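Local coordinates for linoleate 11-lipoxygenase (Gaeumannomyces graminis, PDB 5FX8), which oxygenates linoleic and alpha-linolenic acids at a manganese centre, giving 11S- and 13R-hydroperoxy fatty acids, at residues 101-106 with 321-326; 109-114 with 532-537; 372-377 with 399-404; 381-386 with 390-395. One frame throughout, in Å; residues are numbered along the deposited sequence.

Contact 1: 101-106 with 321-326. With NAG (2-acetamido-2-deoxy-beta-D-glucopyranose), chain F.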
# COMPACT_ATOMS: atom_id res chain seq x y z
N ARG A 101 12.81 -2.26 -3.47
CA ARG A 101 13.79 -1.30 -2.98
C ARG A 101 13.72 0.01 -3.75
O ARG A 101 13.74 1.10 -3.16
CB ARG A 101 15.22 -1.85 -3.09
CG ARG A 101 15.73 -2.78 -2.03
CD ARG A 101 17.27 -2.94 -2.12
NE ARG A 101 17.72 -3.59 -0.90
CZ ARG A 101 18.10 -4.85 -0.86
NH1 ARG A 101 18.15 -5.55 -1.98
NH2 ARG A 101 18.46 -5.39 0.30
N GLN A 102 13.72 -0.06 -5.08
CA GLN A 102 13.72 1.19 -5.81
C GLN A 102 12.38 1.91 -5.71
O GLN A 102 12.35 3.14 -5.76
CB GLN A 102 14.12 0.97 -7.25
CG GLN A 102 13.11 0.28 -8.08
CD GLN A 102 13.59 0.12 -9.49
OE1 GLN A 102 14.77 0.31 -9.78
NE2 GLN A 102 12.68 -0.23 -10.39
N ASP A 103 11.29 1.18 -5.51
CA ASP A 103 9.98 1.78 -5.40
C ASP A 103 9.64 2.31 -4.02
O ASP A 103 8.69 3.08 -3.92
CB ASP A 103 8.91 0.78 -5.84
CG ASP A 103 8.76 0.72 -7.33
OD1 ASP A 103 9.56 1.38 -8.00
OD2 ASP A 103 7.86 0.03 -7.85
N ALA A 104 10.37 1.94 -2.96
CA ALA A 104 10.08 2.41 -1.60
C ALA A 104 10.86 3.65 -1.18
O ALA A 104 10.46 4.33 -0.24
CB ALA A 104 10.37 1.32 -0.57
N ALA A 105 11.96 3.96 -1.87
CA ALA A 105 12.84 5.04 -1.46
C ALA A 105 12.10 6.36 -1.30
O ALA A 105 12.20 7.03 -0.27
CB ALA A 105 13.98 5.15 -2.46
N ASN A 106 11.38 6.78 -2.34
CA ASN A 106 10.74 8.09 -2.30
C ASN A 106 9.74 8.19 -1.15
O ASN A 106 9.77 9.14 -0.35
CB ASN A 106 10.11 8.32 -3.67
CG ASN A 106 9.48 9.66 -3.84
OD1 ASN A 106 9.31 10.43 -2.91
ND2 ASN A 106 9.10 9.94 -5.07
N LEU A 321 -0.44 -9.35 -12.14
CA LEU A 321 -1.10 -9.08 -10.86
C LEU A 321 -0.18 -9.35 -9.66
O LEU A 321 -0.38 -8.78 -8.60
CB LEU A 321 -2.37 -9.91 -10.71
CG LEU A 321 -3.54 -9.70 -11.65
CD1 LEU A 321 -4.40 -10.89 -11.49
CD2 LEU A 321 -4.28 -8.50 -11.25
N MET A 322 0.80 -10.24 -9.81
CA MET A 322 1.75 -10.57 -8.76
C MET A 322 3.04 -9.78 -8.89
O MET A 322 4.08 -10.23 -8.40
CB MET A 322 2.05 -12.06 -8.79
CG MET A 322 0.89 -12.94 -8.56
SD MET A 322 0.18 -12.70 -6.97
CE MET A 322 -1.28 -12.07 -7.65
N TYR A 323 2.99 -8.65 -9.58
CA TYR A 323 4.11 -7.74 -9.64
C TYR A 323 4.66 -7.49 -8.24
O TYR A 323 3.91 -7.22 -7.30
CB TYR A 323 3.67 -6.45 -10.31
CG TYR A 323 4.79 -5.49 -10.57
CD1 TYR A 323 5.92 -5.89 -11.23
CD2 TYR A 323 4.69 -4.17 -10.18
CE1 TYR A 323 6.94 -5.02 -11.48
CE2 TYR A 323 5.68 -3.30 -10.41
CZ TYR A 323 6.81 -3.72 -11.07
OH TYR A 323 7.83 -2.81 -11.31
N GLN A 324 5.97 -7.63 -8.12
CA GLN A 324 6.76 -7.43 -6.91
C GLN A 324 6.31 -8.27 -5.73
O GLN A 324 6.79 -8.04 -4.63
CB GLN A 324 6.77 -5.96 -6.50
CG GLN A 324 7.43 -5.05 -7.48
CD GLN A 324 7.65 -3.67 -6.93
OE1 GLN A 324 7.68 -3.49 -5.73
NE2 GLN A 324 7.82 -2.70 -7.79
N ALA A 325 5.41 -9.24 -5.91
CA ALA A 325 4.77 -9.84 -4.74
C ALA A 325 5.77 -10.60 -3.88
O ALA A 325 5.59 -10.70 -2.67
CB ALA A 325 3.62 -10.76 -5.12
N TYR A 326 6.82 -11.13 -4.48
CA TYR A 326 7.73 -12.00 -3.76
C TYR A 326 8.72 -11.24 -2.90
O TYR A 326 9.59 -11.85 -2.28
CB TYR A 326 8.45 -12.89 -4.74
CG TYR A 326 7.54 -13.91 -5.32
CD1 TYR A 326 6.95 -14.85 -4.51
CD2 TYR A 326 7.30 -13.96 -6.67
CE1 TYR A 326 6.15 -15.80 -5.02
CE2 TYR A 326 6.49 -14.90 -7.19
CZ TYR A 326 5.92 -15.83 -6.36
OH TYR A 326 5.11 -16.81 -6.85
C1 NAG F . 8.44 11.17 -5.39
C2 NAG F . 9.08 11.76 -6.64
C3 NAG F . 8.33 13.01 -7.07
C4 NAG F . 6.86 12.69 -7.26
C5 NAG F . 6.29 12.06 -5.99
C6 NAG F . 4.87 11.58 -6.16
C7 NAG F . 11.47 11.39 -6.98
C8 NAG F . 12.86 11.82 -6.59
N2 NAG F . 10.48 12.06 -6.40
O3 NAG F . 8.91 13.47 -8.29
O4 NAG F . 6.12 13.86 -7.57
O5 NAG F . 7.06 10.90 -5.64
O6 NAG F . 4.76 10.69 -7.26
O7 NAG F . 11.27 10.50 -7.78
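The carboxylate of D103 is approached from above its plane: Q324 NE2 gives a hydrogen bond to D103 OD2 across 2.7 Å, and the donor stands 51° out of that plane. D103 OD2 lies close to the Q324 amide plane (9° out of it), yet the N-H...O angle is 147°, so the bond is bent. It is the one hydrogen bond between 101-106 and 321-326. Q324 reaches it with a chain extended beyond CG. CG of Q324 lies 3.7 Å over the centre of the Y323 ring, whose OH remains well short of a bond to D103. The contact joins the long helix 86-124 to the connection between helices 313-321 and 328-336, where M322 to A325 form a type II beta turn. Its backbone bond runs from A325 N to M322 O (3.0 Å), and Q324 occupies the third position with positive phi. L99 and W100 of the same long helix also touch the Q324 side chain, which comes within about 8 Å of the side chain of the manganese ligand V618. One turn further along the helix, N106 ND2 is covalently bonded to C1 of an N-linked NAG.

Contact 2: 109-114 with 532-537; sequences ATAYRE and QVSLLA. With NAG (2-acetamido-2-deoxy-beta-D-glucopyranose), chain K.
S534 OG is hydrogen-bonded to NH2 of R538, one turn further along its own helix, and lies between the two helices with looser neighbours on the facing one. A111 O, at 3.9 Å from S534 OG, is too far for a hydrogen bond, and Y112 CD1 is a van der Waals neighbour of the same oxygen at 4.0 Å. With OG anti to its own backbone N (chi1 179°), the serine extends towards the facing helix and meets the Y112 ring obliquely. The closest backbones are at A111 and S534, whose CA atoms are 5.9 Å apart, consistent with the small side chains of A111 and S534. One turn along 532-537, A537 CB meets A111 CB at 4.4 Å, so a methyl pair continues the same seam. The Y112 ring starts on the side of its helix turned away from 532-537 and swings back, and one of its faces carries C6 of a NAG, 4.0 Å above the plane and displaced towards the rim. The sugar is part of the protein's own N-glycosylation; it is also hydrogen-bonded to Y112 OH of the second subunit. The axes of segments 109-114 and 532-537 approach to 9.2 Å, their directions 161° apart, a nearly antiparallel pair. Helix 86-124 thus lies along helix 526-539, with F342 of helix 342-346 touching Y112 and L535, while the side chain of L536 packs on P486 and V487 of helix 485-490.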
# COMPACT_ATOMS: atom_id res chain seq x y z
N ALA A 109 11.65 8.22 2.43
CA ALA A 109 12.29 9.49 2.72
C ALA A 109 11.25 10.56 3.01
O ALA A 109 11.38 11.32 3.97
CB ALA A 109 13.18 9.91 1.56
N THR A 110 10.19 10.59 2.21
CA THR A 110 9.18 11.61 2.38
C THR A 110 8.51 11.49 3.73
O THR A 110 8.32 12.49 4.43
CB THR A 110 8.15 11.51 1.26
OG1 THR A 110 8.82 11.65 0.02
CG2 THR A 110 7.09 12.57 1.41
N ALA A 111 8.16 10.27 4.11
CA ALA A 111 7.47 10.05 5.37
C ALA A 111 8.33 10.46 6.56
O ALA A 111 7.83 11.06 7.51
CB ALA A 111 7.07 8.58 5.47
N TYR A 112 9.63 10.16 6.52
CA TYR A 112 10.50 10.59 7.60
C TYR A 112 10.59 12.11 7.66
O TYR A 112 10.50 12.71 8.74
CB TYR A 112 11.87 9.97 7.41
CG TYR A 112 11.92 8.57 7.91
CD1 TYR A 112 11.28 8.22 9.07
CD2 TYR A 112 12.63 7.59 7.22
CE1 TYR A 112 11.32 6.95 9.53
CE2 TYR A 112 12.67 6.31 7.68
CZ TYR A 112 12.01 5.99 8.85
OH TYR A 112 12.03 4.72 9.37
N ARG A 113 10.75 12.76 6.51
CA ARG A 113 10.77 14.22 6.49
C ARG A 113 9.47 14.82 7.07
O ARG A 113 9.52 15.67 7.96
CB ARG A 113 11.03 14.67 5.06
CG ARG A 113 11.14 16.13 4.86
CD ARG A 113 10.93 16.43 3.41
NE ARG A 113 11.63 15.45 2.59
CZ ARG A 113 11.31 15.16 1.34
NH1 ARG A 113 10.29 15.80 0.77
NH2 ARG A 113 12.00 14.24 0.65
N GLU A 114 8.31 14.34 6.63
CA GLU A 114 7.06 14.88 7.14
C GLU A 114 6.77 14.46 8.58
O GLU A 114 6.01 15.14 9.27
CB GLU A 114 5.89 14.47 6.22
CG GLU A 114 6.17 14.81 4.77
CD GLU A 114 4.96 14.85 3.87
OE1 GLU A 114 4.27 13.83 3.73
OE2 GLU A 114 4.68 15.90 3.26
N GLN A 532 3.92 6.20 15.03
CA GLN A 532 2.86 5.38 14.48
C GLN A 532 2.39 5.95 13.16
O GLN A 532 2.39 5.25 12.13
CB GLN A 532 1.72 5.26 15.49
CG GLN A 532 0.40 4.90 14.84
CD GLN A 532 -0.67 4.33 15.76
OE1 GLN A 532 -0.42 3.98 16.91
NE2 GLN A 532 -1.87 4.24 15.25
N VAL A 533 2.07 7.24 13.13
CA VAL A 533 1.61 7.79 11.86
C VAL A 533 2.69 7.66 10.80
O VAL A 533 2.38 7.48 9.62
CB VAL A 533 1.11 9.23 12.03
CG1 VAL A 533 0.56 9.74 10.74
CG2 VAL A 533 0.02 9.26 13.00
N SER A 534 3.96 7.66 11.19
CA SER A 534 5.04 7.61 10.21
C SER A 534 5.21 6.22 9.63
O SER A 534 5.48 6.07 8.43
CB SER A 534 6.32 8.09 10.85
OG SER A 534 7.39 8.03 9.92
N LEU A 535 5.06 5.18 10.45
CA LEU A 535 5.07 3.81 9.95
C LEU A 535 3.87 3.53 9.03
O LEU A 535 4.02 2.95 7.94
CB LEU A 535 5.09 2.85 11.13
CG LEU A 535 4.99 1.38 10.77
CD1 LEU A 535 6.21 0.88 9.99
CD2 LEU A 535 4.80 0.60 12.02
N LEU A 536 2.68 3.93 9.45
CA LEU A 536 1.51 3.67 8.61
C LEU A 536 1.58 4.49 7.32
O LEU A 536 1.24 4.00 6.23
CB LEU A 536 0.23 3.93 9.40
CG LEU A 536 0.16 3.23 10.76
CD1 LEU A 536 -1.14 3.43 11.50
CD2 LEU A 536 0.43 1.80 10.55
N ALA A 537 2.10 5.72 7.40
CA ALA A 537 2.35 6.46 6.17
C ALA A 537 3.36 5.74 5.29
O ALA A 537 3.29 5.83 4.07
CB ALA A 537 2.83 7.87 6.49
C1 NAG K . 13.11 11.97 11.59
C2 NAG K . 12.30 10.99 12.41
C3 NAG K . 13.20 9.88 12.92
C4 NAG K . 13.91 9.22 11.75
C5 NAG K . 14.67 10.29 10.99
C6 NAG K . 15.34 9.76 9.76
C7 NAG K . 10.41 11.46 13.89
C8 NAG K . 9.91 12.30 15.02
N2 NAG K . 11.66 11.68 13.51
O3 NAG K . 12.42 8.89 13.56
O4 NAG K . 14.80 8.21 12.22
O5 NAG K . 13.76 11.30 10.56
O6 NAG K . 15.94 10.85 9.07
O7 NAG K . 9.72 10.61 13.37

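Contact 3: 372-377 with 399-404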
# COMPACT_ATOMS: atom_id res chain seq x y z
N GLY A 372 -12.75 -17.60 0.46
CA GLY A 372 -12.56 -16.18 0.48
C GLY A 372 -13.25 -15.41 -0.60
O GLY A 372 -13.13 -14.19 -0.62
N TYR A 373 -13.97 -16.05 -1.53
CA TYR A 373 -14.70 -15.29 -2.53
C TYR A 373 -15.65 -14.37 -1.79
O TYR A 373 -16.14 -14.72 -0.73
CB TYR A 373 -15.48 -16.22 -3.44
CG TYR A 373 -14.69 -17.07 -4.38
CD1 TYR A 373 -13.33 -16.93 -4.52
CD2 TYR A 373 -15.32 -18.04 -5.14
CE1 TYR A 373 -12.62 -17.71 -5.39
CE2 TYR A 373 -14.61 -18.83 -6.02
CZ TYR A 373 -13.26 -18.66 -6.13
OH TYR A 373 -12.53 -19.43 -7.00
N LEU A 374 -15.88 -13.19 -2.35
CA LEU A 374 -16.59 -12.13 -1.62
C LEU A 374 -17.90 -12.61 -1.00
O LEU A 374 -18.09 -12.56 0.21
CB LEU A 374 -16.88 -10.96 -2.54
CG LEU A 374 -17.50 -9.79 -1.80
CD1 LEU A 374 -16.45 -9.09 -0.99
CD2 LEU A 374 -18.15 -8.85 -2.77
N GLU A 375 -18.83 -13.05 -1.83
CA GLU A 375 -20.14 -13.40 -1.31
C GLU A 375 -20.11 -14.70 -0.52
O GLU A 375 -20.85 -14.85 0.44
CB GLU A 375 -21.16 -13.48 -2.43
CG GLU A 375 -21.42 -12.13 -3.05
CD GLU A 375 -22.68 -12.09 -3.85
OE1 GLU A 375 -23.22 -13.17 -4.20
OE2 GLU A 375 -23.16 -10.96 -4.13
N LYS A 376 -19.25 -15.63 -0.90
CA LYS A 376 -19.15 -16.85 -0.12
C LYS A 376 -18.68 -16.54 1.30
O LYS A 376 -19.25 -17.06 2.28
CB LYS A 376 -18.22 -17.82 -0.84
CG LYS A 376 -17.97 -19.09 -0.12
CD LYS A 376 -19.24 -19.86 0.18
CE LYS A 376 -18.98 -21.09 1.07
NZ LYS A 376 -20.20 -21.94 1.27
N ASP A 377 -17.69 -15.67 1.45
CA ASP A 377 -17.23 -15.25 2.76
C ASP A 377 -18.32 -14.53 3.54
O ASP A 377 -18.63 -14.89 4.68
CB ASP A 377 -16.01 -14.36 2.61
CG ASP A 377 -15.58 -13.75 3.90
OD1 ASP A 377 -15.47 -14.49 4.90
OD2 ASP A 377 -15.35 -12.53 3.95
N GLU A 399 -20.66 -2.77 -0.86
CA GLU A 399 -21.16 -2.07 -2.03
C GLU A 399 -20.01 -1.64 -2.93
O GLU A 399 -20.04 -1.87 -4.15
CB GLU A 399 -22.01 -0.88 -1.59
CG GLU A 399 -23.26 -1.25 -0.79
CD GLU A 399 -23.62 -0.27 0.35
OE1 GLU A 399 -23.13 0.89 0.37
OE2 GLU A 399 -24.42 -0.65 1.23
N ASP A 400 -18.99 -1.02 -2.35
CA ASP A 400 -17.79 -0.69 -3.12
C ASP A 400 -17.14 -1.93 -3.71
O ASP A 400 -16.75 -1.92 -4.88
CB ASP A 400 -16.82 0.09 -2.24
CG ASP A 400 -17.23 1.53 -2.10
OD1 ASP A 400 -18.15 1.89 -2.83
OD2 ASP A 400 -16.65 2.31 -1.31
N ALA A 401 -17.05 -3.00 -2.93
CA ALA A 401 -16.49 -4.27 -3.41
C ALA A 401 -17.31 -4.84 -4.55
O ALA A 401 -16.76 -5.35 -5.53
CB ALA A 401 -16.41 -5.28 -2.26
N HIS A 402 -18.62 -4.80 -4.44
CA HIS A 402 -19.47 -5.32 -5.48
C HIS A 402 -19.26 -4.55 -6.78
O HIS A 402 -19.16 -5.16 -7.85
CB HIS A 402 -20.92 -5.26 -5.04
CG HIS A 402 -21.88 -5.57 -6.14
ND1 HIS A 402 -22.18 -6.86 -6.51
CD2 HIS A 402 -22.57 -4.75 -6.96
CE1 HIS A 402 -23.03 -6.82 -7.52
NE2 HIS A 402 -23.28 -5.56 -7.82
N ARG A 403 -19.15 -3.23 -6.71
CA ARG A 403 -18.89 -2.49 -7.94
C ARG A 403 -17.54 -2.87 -8.55
O ARG A 403 -17.47 -3.27 -9.72
CB ARG A 403 -18.96 -0.98 -7.70
CG ARG A 403 -20.28 -0.53 -7.25
CD ARG A 403 -20.29 0.96 -6.99
NE ARG A 403 -21.43 1.36 -6.16
CZ ARG A 403 -22.63 1.70 -6.62
NH1 ARG A 403 -22.89 1.69 -7.91
NH2 ARG A 403 -23.58 2.05 -5.78
N LEU A 404 -16.47 -2.77 -7.76
CA LEU A 404 -15.14 -3.01 -8.32
C LEU A 404 -15.01 -4.43 -8.85
O LEU A 404 -14.52 -4.65 -9.96
CB LEU A 404 -14.07 -2.71 -7.28
CG LEU A 404 -12.63 -2.96 -7.73
CD1 LEU A 404 -12.20 -2.08 -8.93
CD2 LEU A 404 -11.70 -2.82 -6.55
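L374 points its isobutyl group at A401 so that the two methyls straddle the alanine: CD1 and CD2 of L374 each lie 4.0 Å from A401 CB. With CG anti to the backbone N (chi1 -175°), the forked end is carried across to A401 from the start of its helix. CD2 of L374 also comes to 4.4 Å from H402 N, placing it beside the backbone of the second helix. The contact is apolar in character, with no polar bond between the segments. The imidazole of H402 stands to one side of this pair, with ND1 4.8 Å from E375 OE2, too far for contact, and that carboxylate oxygen is hydrogen-bonded to Y398 OH. L374 is further packed by F397, Y398 and I405 of helix 396-420, and W472 of helix 460-481 lies against A401. L235 of the zonadhesin chain packs on E375, E399 and H402. Helix 374-380 starts right after Y373, its N-cap residue, and the backbone bond D377 N to Y373 O (2.8 Å) closes the first turn. The arrangement is one of two successive helices, joined by a loop, in which the first turn of the short one rests on the long one, within the largely helical body of the lipoxygenase fold.

Contact 4: 381-386 with 390-395; sequences RGLIGE and PRLPHF
The loop joining helix 374-380 to helix 396-420 doubles back on itself here, and the side chains of L383 and F395 meet across the fold. CB of L383 lies 3.7 Å from F395 CE2, the two side chains crossing at about a right angle, and L383 CD2 also touches L392 CD1 at 4.3 Å. One water bridges the two arms of the loop: it donates to G385 O (2.7 Å), accepts from L392 N (3.1 Å), and donates weakly to L383 O. Further out, the guanidinium of R391 lies over G385, whose CA is 3.5 Å above the plane, offset to the rim. A bend at chi3 lays the group there. R391 NH1 then makes only a long salt bridge to E386 OE2 (3.7 Å), with carboxylate and guanidinium planes 67° apart; R391 NH2 is hydrogen-bonded to S233 O of the zonadhesin chain. G382, at phi 74°, ends helix 374-380 in a Schellman motif, and F395 is the N-cap residue of the next, its N bonded to E399 OE2. The arrangement is an irregular interhelical loop, its two arms running 142° apart, folded round a small apolar cluster and a bridging water.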
# COMPACT_ATOMS: atom_id res chain seq x y z
N ARG A 381 -20.45 -15.64 6.98
CA ARG A 381 -20.60 -14.85 8.19
C ARG A 381 -21.98 -14.24 8.37
O ARG A 381 -22.16 -13.48 9.32
CB ARG A 381 -19.55 -13.74 8.24
CG ARG A 381 -18.16 -14.29 8.39
CD ARG A 381 -17.13 -13.25 8.49
NE ARG A 381 -16.85 -12.61 7.23
CZ ARG A 381 -16.61 -11.32 7.12
NH1 ARG A 381 -16.64 -10.56 8.18
NH2 ARG A 381 -16.33 -10.80 5.96
N GLY A 382 -22.94 -14.51 7.50
CA GLY A 382 -24.29 -14.02 7.72
C GLY A 382 -24.52 -12.55 7.47
O GLY A 382 -25.42 -11.98 8.05
N LEU A 383 -23.76 -11.92 6.58
CA LEU A 383 -23.86 -10.48 6.36
C LEU A 383 -24.57 -10.07 5.06
O LEU A 383 -24.64 -8.87 4.79
CB LEU A 383 -22.46 -9.87 6.37
CG LEU A 383 -21.62 -10.18 7.61
CD1 LEU A 383 -20.34 -9.45 7.57
CD2 LEU A 383 -22.32 -9.77 8.85
N ILE A 384 -25.10 -11.00 4.26
CA ILE A 384 -25.75 -10.68 2.99
C ILE A 384 -27.21 -11.12 3.03
O ILE A 384 -27.50 -12.27 3.35
CB ILE A 384 -25.06 -11.38 1.81
CG1 ILE A 384 -23.65 -10.84 1.62
CG2 ILE A 384 -25.92 -11.23 0.55
CD1 ILE A 384 -22.94 -11.41 0.46
N GLY A 385 -28.12 -10.21 2.67
CA GLY A 385 -29.55 -10.49 2.66
C GLY A 385 -30.20 -10.68 4.03
O GLY A 385 -29.69 -10.28 5.05
N GLU A 386 -31.36 -11.31 4.03
CA GLU A 386 -32.07 -11.54 5.27
C GLU A 386 -31.75 -12.96 5.72
O GLU A 386 -32.42 -13.92 5.34
CB GLU A 386 -33.56 -11.27 5.12
CG GLU A 386 -33.86 -9.76 5.06
CD GLU A 386 -35.34 -9.43 4.87
OE1 GLU A 386 -36.19 -10.27 5.19
OE2 GLU A 386 -35.65 -8.32 4.38
N PRO A 390 -32.62 -9.67 10.00
CA PRO A 390 -32.87 -8.60 9.05
C PRO A 390 -31.63 -8.24 8.25
O PRO A 390 -30.52 -8.69 8.50
CB PRO A 390 -33.29 -7.43 9.93
CG PRO A 390 -32.66 -7.68 11.17
CD PRO A 390 -32.64 -9.17 11.38
N ARG A 391 -31.86 -7.38 7.27
CA ARG A 391 -30.85 -7.01 6.29
C ARG A 391 -30.12 -5.79 6.82
O ARG A 391 -30.75 -4.86 7.31
CB ARG A 391 -31.53 -6.73 4.95
CG ARG A 391 -30.63 -6.54 3.74
CD ARG A 391 -31.42 -6.18 2.46
NE ARG A 391 -31.18 -7.16 1.42
CZ ARG A 391 -32.08 -8.04 1.03
NH1 ARG A 391 -33.28 -7.99 1.59
NH2 ARG A 391 -31.81 -8.95 0.10
N LEU A 392 -28.81 -5.81 6.75
CA LEU A 392 -28.04 -4.64 7.11
C LEU A 392 -28.37 -3.49 6.16
O LEU A 392 -28.18 -3.63 4.95
CB LEU A 392 -26.55 -4.94 7.03
CG LEU A 392 -26.02 -5.96 8.01
CD1 LEU A 392 -24.60 -6.32 7.67
CD2 LEU A 392 -26.11 -5.35 9.36
N PRO A 393 -28.84 -2.35 6.66
CA PRO A 393 -29.14 -1.25 5.74
C PRO A 393 -27.93 -0.66 5.03
O PRO A 393 -28.09 -0.08 3.95
CB PRO A 393 -29.84 -0.22 6.65
CG PRO A 393 -29.60 -0.65 8.02
CD PRO A 393 -29.38 -2.12 8.00
N HIS A 394 -26.72 -0.79 5.56
CA HIS A 394 -25.55 -0.15 4.97
C HIS A 394 -24.34 -1.02 5.20
O HIS A 394 -23.99 -1.32 6.35
CB HIS A 394 -25.31 1.22 5.58
CG HIS A 394 -26.40 2.20 5.30
ND1 HIS A 394 -26.58 2.78 4.06
CD2 HIS A 394 -27.38 2.70 6.10
CE1 HIS A 394 -27.61 3.59 4.11
NE2 HIS A 394 -28.12 3.56 5.32
N PHE A 395 -23.69 -1.43 4.12
CA PHE A 395 -22.49 -2.25 4.16
C PHE A 395 -21.54 -1.66 3.12
O PHE A 395 -21.44 -2.16 1.99
CB PHE A 395 -22.83 -3.72 3.89
CG PHE A 395 -21.75 -4.69 4.25
CD1 PHE A 395 -20.46 -4.27 4.54
CD2 PHE A 395 -22.02 -6.04 4.27
CE1 PHE A 395 -19.50 -5.16 4.84
CE2 PHE A 395 -21.05 -6.94 4.58
CZ PHE A 395 -19.79 -6.51 4.86
O HOH W 1 -27.75 -8.43 5.52

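From the N terminus, helix 86-124 supplies the first segments of both contact 1 and contact 2. Contact 1 closes at 321-326, and contact 2 only at 532-537, so the two loops cross: the long helix is tied first to the turn after helix 313-321, then to helix 526-539. Contacts 3 and 4 follow contact 1 in series and fall within the span of contact 2. Contact 3 joins helices 374-380 and 396-420, and contact 4, wholly within that span, closes the smaller loop between them. These two touch, through E375 CA and I384 CD1 at 3.9 Å, with centres about 13 Å apart. Contacts 2 and 4, about 37 Å apart between centres, flank the chain's centre from opposite sides.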